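Local structure of peptidoglycan-recognition protein (Apis mellifera, 5XZ3) at residues 56-60 and 61-65; 135-138 and 139-143. The protein probably recognises bacterial peptidoglycan in honeybee innate immunity, through an amidase-like domain. One frame throughout, in Å; residues are numbered along the deposited sequence.

Interaction 1 (56-60 and 61-65)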
loop_
_atom_site.group_PDB
_atom_site.type_symbol
_atom_site.label_atom_id
_atom_site.label_comp_id
_atom_site.label_asym_id
_atom_site.label_seq_id
_atom_site.Cartn_x
_atom_site.Cartn_y
_atom_site.Cartn_z
ATOM N N ASN A 56 11.151 -8.871 6.122
ATOM C CA ASN A 56 10.532 -9.991 6.845
ATOM C C ASN A 56 9.120 -10.320 6.341
ATOM O O ASN A 56 8.767 -11.496 6.231
ATOM C CB ASN A 56 10.559 -9.756 8.359
ATOM C CG ASN A 56 11.948 -9.966 8.958
ATOM O OD1 ASN A 56 12.819 -10.626 8.368
ATOM N ND2 ASN A 56 12.162 -9.404 10.134
ATOM N N ILE A 57 8.330 -9.289 6.018
ATOM C CA ILE A 57 7.030 -9.492 5.353
ATOM C C ILE A 57 7.219 -10.234 4.028
ATOM O O ILE A 57 6.535 -11.235 3.786
ATOM C CB ILE A 57 6.221 -8.183 5.161
ATOM C CG1 ILE A 57 5.872 -7.554 6.523
ATOM C CG2 ILE A 57 4.898 -8.487 4.475
ATOM C CD1 ILE A 57 5.387 -6.112 6.445
ATOM N N ARG A 58 8.161 -9.770 3.201
ATOM C CA ARG A 58 8.446 -10.417 1.905
ATOM C C ARG A 58 8.804 -11.893 2.066
ATOM O O ARG A 58 8.257 -12.752 1.366
ATOM C CB ARG A 58 9.587 -9.706 1.178
ATOM C CG ARG A 58 9.800 -10.207 -0.250
ATOM C CD ARG A 58 11.256 -10.151 -0.714
ATOM N NE ARG A 58 12.213 -10.830 0.175
ATOM C CZ ARG A 58 12.405 -12.143 0.256
ATOM N NH1 ARG A 58 13.320 -12.608 1.095
ATOM N NH2 ARG A 58 11.694 -12.995 -0.483
ATOM N N SER A 59 9.741 -12.156 2.975
ATOM C CA SER A 59 10.214 -13.505 3.294
ATOM C C SER A 59 9.062 -14.418 3.747
ATOM O O SER A 59 8.909 -15.546 3.252
ATOM C CB SER A 59 11.307 -13.420 4.369
ATOM O OG SER A 59 11.962 -14.662 4.461
ATOM N N TYR A 60 8.233 -13.898 4.649
ATOM C CA TYR A 60 7.003 -14.562 5.073
ATOM C C TYR A 60 6.044 -14.881 3.897
ATOM O O TYR A 60 5.639 -16.043 3.727
ATOM C CB TYR A 60 6.313 -13.722 6.144
ATOM C CG TYR A 60 4.919 -14.188 6.531
ATOM C CD1 TYR A 60 4.705 -15.458 7.108
ATOM C CD2 TYR A 60 3.822 -13.361 6.330
ATOM C CE1 TYR A 60 3.429 -15.874 7.463
ATOM C CE2 TYR A 60 2.542 -13.760 6.687
ATOM C CZ TYR A 60 2.355 -15.015 7.258
ATOM O OH TYR A 60 1.085 -15.407 7.597
ATOM N N HIS A 61 5.697 -13.875 3.088
ATOM C CA HIS A 61 4.845 -14.127 1.897
ATOM C C HIS A 61 5.440 -15.096 0.885
ATOM O O HIS A 61 4.789 -16.077 0.493
ATOM C CB HIS A 61 4.460 -12.818 1.194
ATOM C CG HIS A 61 3.541 -11.947 1.993
ATOM N ND1 HIS A 61 3.283 -10.638 1.653
ATOM C CD2 HIS A 61 2.829 -12.192 3.119
ATOM C CE1 HIS A 61 2.436 -10.119 2.528
ATOM N NE2 HIS A 61 2.153 -11.039 3.431
ATOM N N MET A 62 6.681 -14.839 0.481
ATOM C CA MET A 62 7.314 -15.603 -0.608
ATOM C C MET A 62 7.809 -16.989 -0.201
ATOM O O MET A 62 7.605 -17.954 -0.949
ATOM C CB MET A 62 8.455 -14.809 -1.238
ATOM C CG MET A 62 7.951 -13.596 -2.002
ATOM S SD MET A 62 9.260 -12.678 -2.809
ATOM C CE MET A 62 9.682 -13.777 -4.167
ATOM N N ASP A 63 8.440 -17.088 0.969
ATOM C CA ASP A 63 9.056 -18.349 1.406
ATOM C C ASP A 63 8.141 -19.204 2.262
ATOM O O ASP A 63 8.037 -20.415 2.045
ATOM C CB ASP A 63 10.386 -18.094 2.138
ATOM C CG ASP A 63 11.373 -17.325 1.287
ATOM O OD1 ASP A 63 11.442 -17.603 0.066
ATOM O OD2 ASP A 63 12.059 -16.430 1.831
ATOM N N THR A 64 7.487 -18.583 3.239
ATOM C CA THR A 64 6.597 -19.321 4.126
ATOM C C THR A 64 5.268 -19.653 3.450
ATOM O O THR A 64 4.794 -20.783 3.556
ATOM C CB THR A 64 6.377 -18.579 5.459
ATOM O OG1 THR A 64 7.649 -18.327 6.068
ATOM C CG2 THR A 64 5.510 -19.398 6.421
ATOM N N LEU A 65 4.659 -18.673 2.779
ATOM C CA LEU A 65 3.335 -18.886 2.190
ATOM C C LEU A 65 3.397 -19.328 0.722
ATOM O O LEU A 65 2.361 -19.636 0.116
ATOM C CB LEU A 65 2.457 -17.645 2.357
ATOM C CG LEU A 65 2.234 -17.038 3.751
ATOM C CD1 LEU A 65 1.225 -15.890 3.708
ATOM C CD2 LEU A 65 1.791 -18.076 4.772
#

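Interaction 2 (135-138 and 139-143)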
loop_
_atom_site.group_PDB
_atom_site.type_symbol
_atom_site.label_atom_id
_atom_site.label_comp_id
_atom_site.label_asym_id
_atom_site.label_seq_id
_atom_site.Cartn_x
_atom_site.Cartn_y
_atom_site.Cartn_z
ATOM N N GLY A 135 -1.128 8.935 -14.675
ATOM C CA GLY A 135 -2.077 8.146 -15.461
ATOM C C GLY A 135 -2.106 6.675 -15.060
ATOM O O GLY A 135 -2.745 5.866 -15.739
ATOM N N ILE A 136 -1.397 6.322 -13.984
ATOM C CA ILE A 136 -1.380 4.926 -13.470
ATOM C C ILE A 136 -2.729 4.566 -12.842
ATOM O O ILE A 136 -3.292 3.496 -13.110
ATOM C CB ILE A 136 -0.240 4.682 -12.447
ATOM C CG1 ILE A 136 1.137 4.957 -13.077
ATOM C CG2 ILE A 136 -0.313 3.256 -11.890
ATOM C CD1 ILE A 136 2.272 5.158 -12.082
ATOM N N LEU A 137 -3.224 5.458 -11.986
ATOM C CA LEU A 137 -4.550 5.339 -11.405
ATOM C C LEU A 137 -5.518 6.102 -12.260
ATOM O O LEU A 137 -5.169 7.161 -12.799
ATOM C CB LEU A 137 -4.566 5.894 -9.967
ATOM C CG LEU A 137 -3.616 5.201 -8.987
ATOM C CD1 LEU A 137 -3.710 5.811 -7.587
ATOM C CD2 LEU A 137 -3.928 3.703 -8.947
ATOM N N ARG A 138 -6.737 5.574 -12.382
ATOM C CA ARG A 138 -7.799 6.295 -13.084
ATOM C C ARG A 138 -7.983 7.696 -12.497
ATOM O O ARG A 138 -7.823 7.903 -11.292
ATOM C CB ARG A 138 -9.128 5.532 -13.026
ATOM C CG ARG A 138 -9.236 4.358 -13.988
ATOM C CD ARG A 138 -10.614 3.704 -13.990
ATOM N NE ARG A 138 -11.688 4.628 -14.367
ATOM C CZ ARG A 138 -12.106 4.851 -15.611
ATOM N NH1 ARG A 138 -13.079 5.718 -15.820
ATOM N NH2 ARG A 138 -11.561 4.221 -16.651
ATOM N N GLU A 139 -8.334 8.650 -13.354
ATOM C CA GLU A 139 -8.712 9.992 -12.907
ATOM C C GLU A 139 -9.828 9.971 -11.833
ATOM O O GLU A 139 -9.872 10.834 -10.961
ATOM C CB GLU A 139 -9.129 10.849 -14.116
ATOM C CG GLU A 139 -9.339 12.347 -13.834
ATOM C CD GLU A 139 -10.718 12.678 -13.257
ATOM O OE1 GLU A 139 -10.867 13.752 -12.636
ATOM O OE2 GLU A 139 -11.662 11.853 -13.389
ATOM N N ASP A 140 -10.729 8.999 -11.922
ATOM C CA ASP A 140 -11.804 8.846 -10.944
ATOM C C ASP A 140 -11.553 7.619 -10.034
ATOM O O ASP A 140 -12.488 6.886 -9.692
ATOM C CB ASP A 140 -13.178 8.788 -11.663
ATOM C CG ASP A 140 -13.306 7.599 -12.635
ATOM O OD1 ASP A 140 -12.441 6.693 -12.664
ATOM O OD2 ASP A 140 -14.301 7.552 -13.382
ATOM N N VAL A 141 -10.287 7.421 -9.646
ATOM C CA VAL A 141 -9.873 6.273 -8.831
ATOM C C VAL A 141 -10.652 6.273 -7.508
ATOM O O VAL A 141 -10.902 7.324 -6.921
ATOM C CB VAL A 141 -8.328 6.201 -8.612
ATOM C CG1 VAL A 141 -7.804 7.344 -7.744
ATOM C CG2 VAL A 141 -7.899 4.849 -8.027
ATOM N N ARG A 142 -11.048 5.078 -7.081
ATOM C CA ARG A 142 -11.870 4.894 -5.892
ATOM C C ARG A 142 -10.999 4.311 -4.773
ATOM O O ARG A 142 -10.395 3.256 -4.940
ATOM C CB ARG A 142 -13.050 3.969 -6.231
ATOM C CG ARG A 142 -13.915 4.526 -7.371
ATOM C CD ARG A 142 -15.070 3.623 -7.807
ATOM N NE ARG A 142 -16.186 3.630 -6.859
ATOM C CZ ARG A 142 -17.060 4.628 -6.697
ATOM N NH1 ARG A 142 -18.024 4.509 -5.795
ATOM N NH2 ARG A 142 -16.970 5.756 -7.413
ATOM N N VAL A 143 -10.911 5.028 -3.659
ATOM C CA VAL A 143 -10.100 4.597 -2.542
ATOM C C VAL A 143 -11.043 4.002 -1.521
ATOM O O VAL A 143 -12.044 4.630 -1.152
ATOM C CB VAL A 143 -9.284 5.753 -1.909
ATOM C CG1 VAL A 143 -8.468 5.252 -0.723
ATOM C CG2 VAL A 143 -8.369 6.405 -2.939
#

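Interaction 1 (56-60 and 61-65)
Nearly straight alpha-helical bonds join the two segments at first, His61 N to Ile57 O and Met62 N to Arg58 O, and then the spacing widens as Leu65 N reaches back five residues to Tyr60 O at 3.0 Å. This is the C-terminal part of helix 47-64 of the amidase-like domain, with a pi-type turn at 61-64; Asp63 N still takes Ser59 O, which Thr64 N also approaches in a weak bond.

Ile57 and His61 run side by side, and CG2 of Ile57 lies over one face of the imidazole of His61, 3.9 Å from its centroid, a CH-pi contact. His61 ND1 is hydrogen-bonded to Gly71 N, which, with the Trp67 ring that also meets it, limits the imidazole's rotation. Arg58 is bent at chi2 and chi3, which brings NH2 to Met62 SD at 3.4 Å, a weak bond in the guanidinium plane, while its NE pairs with Glu55. Asp63 OD2 offers its anti lone pair to Ser59 OG at 3.2 Å; Arg58 NH1 stays beyond salt-bridge range of the same oxygen.

With CG anti to the backbone N (chi1 171°), the Tyr60 ring lies where Leu65 CD1 can sit over one face, 4.2 Å from the centroid and 27° off the normal.

Interaction 2 (135-138 and 139-143)
Between Arg138 and Val141 the chain turns a corner through a type I beta turn, with Glu139 and Asp140 at its two central positions, and Val141 N closes it on Arg138 O at 3.0 Å. That closing bond is weak, its N-H pointing well off the line to the oxygen.

The side chains of Arg138 and Asp140 leave the turn side by side and pointing the same way. Arg138 grips the carboxylate side-on with two nitrogens: NE meets OD1 of Asp140 at 2.8 Å, on the syn lone pair, and NH1 meets OD2 of Asp140 at 3.3 Å. The second bond is the straighter, at 172°, and OD2 lies in the guanidinium plane, whereas OD1 is tilted somewhat out of it. The two flat groups are not coplanar, their planes 39° apart, and NH1 adds only a weak third bond to OD1. Asp140 has CG between its backbone N and carbonyl carbon (chi1 61°), which sets the carboxylate alongside the Arg138 side chain, whose chain bends at chi3 to present NE and NH1.

The turn joins the short strand 137-138 to strand 141-145, an outermost strand of the central mixed sheet, and the corner at 139-140 puts the strands before and after it in different sheets or faces. Just upstream, Gly135, with positive phi, ends helix 118-133 in a Schellman motif. Backbone bonds tie Arg138 to Ile31 and Arg142 to Pro32 and Val34, so both arms of the turn lie against strand 31-38.

Flanking the corner, the buried Leu137 and Val141 meet through Leu137 CB and Val141 CG2, 4.0 Å apart. Val141 CB also rests 3.2 Å from Arg138 O, and its side chain touches Lys132 of helix 118-133.

Following the chain from the N terminus, strand 31-38 comes first, and helix 47-64 then carries interaction 1 on its last turns. The chain next builds strands 74-76, 82-84 and 102-107 and helix 118-133 before interaction 2 turns it into strand 141-145, beside strand 31-38. Interaction 1 spans helical turns and interaction 2 closes a short turn, so the two stand in series and neither nest nor cross. The centres of interactions 1 and 2 are about 29 Å apart, on opposite sides of the chain's centre. Interaction 1 lies at the C-terminal end of helix 47-64, and interaction 2 joins the segment after helix 118-133 to edge strand 141-145.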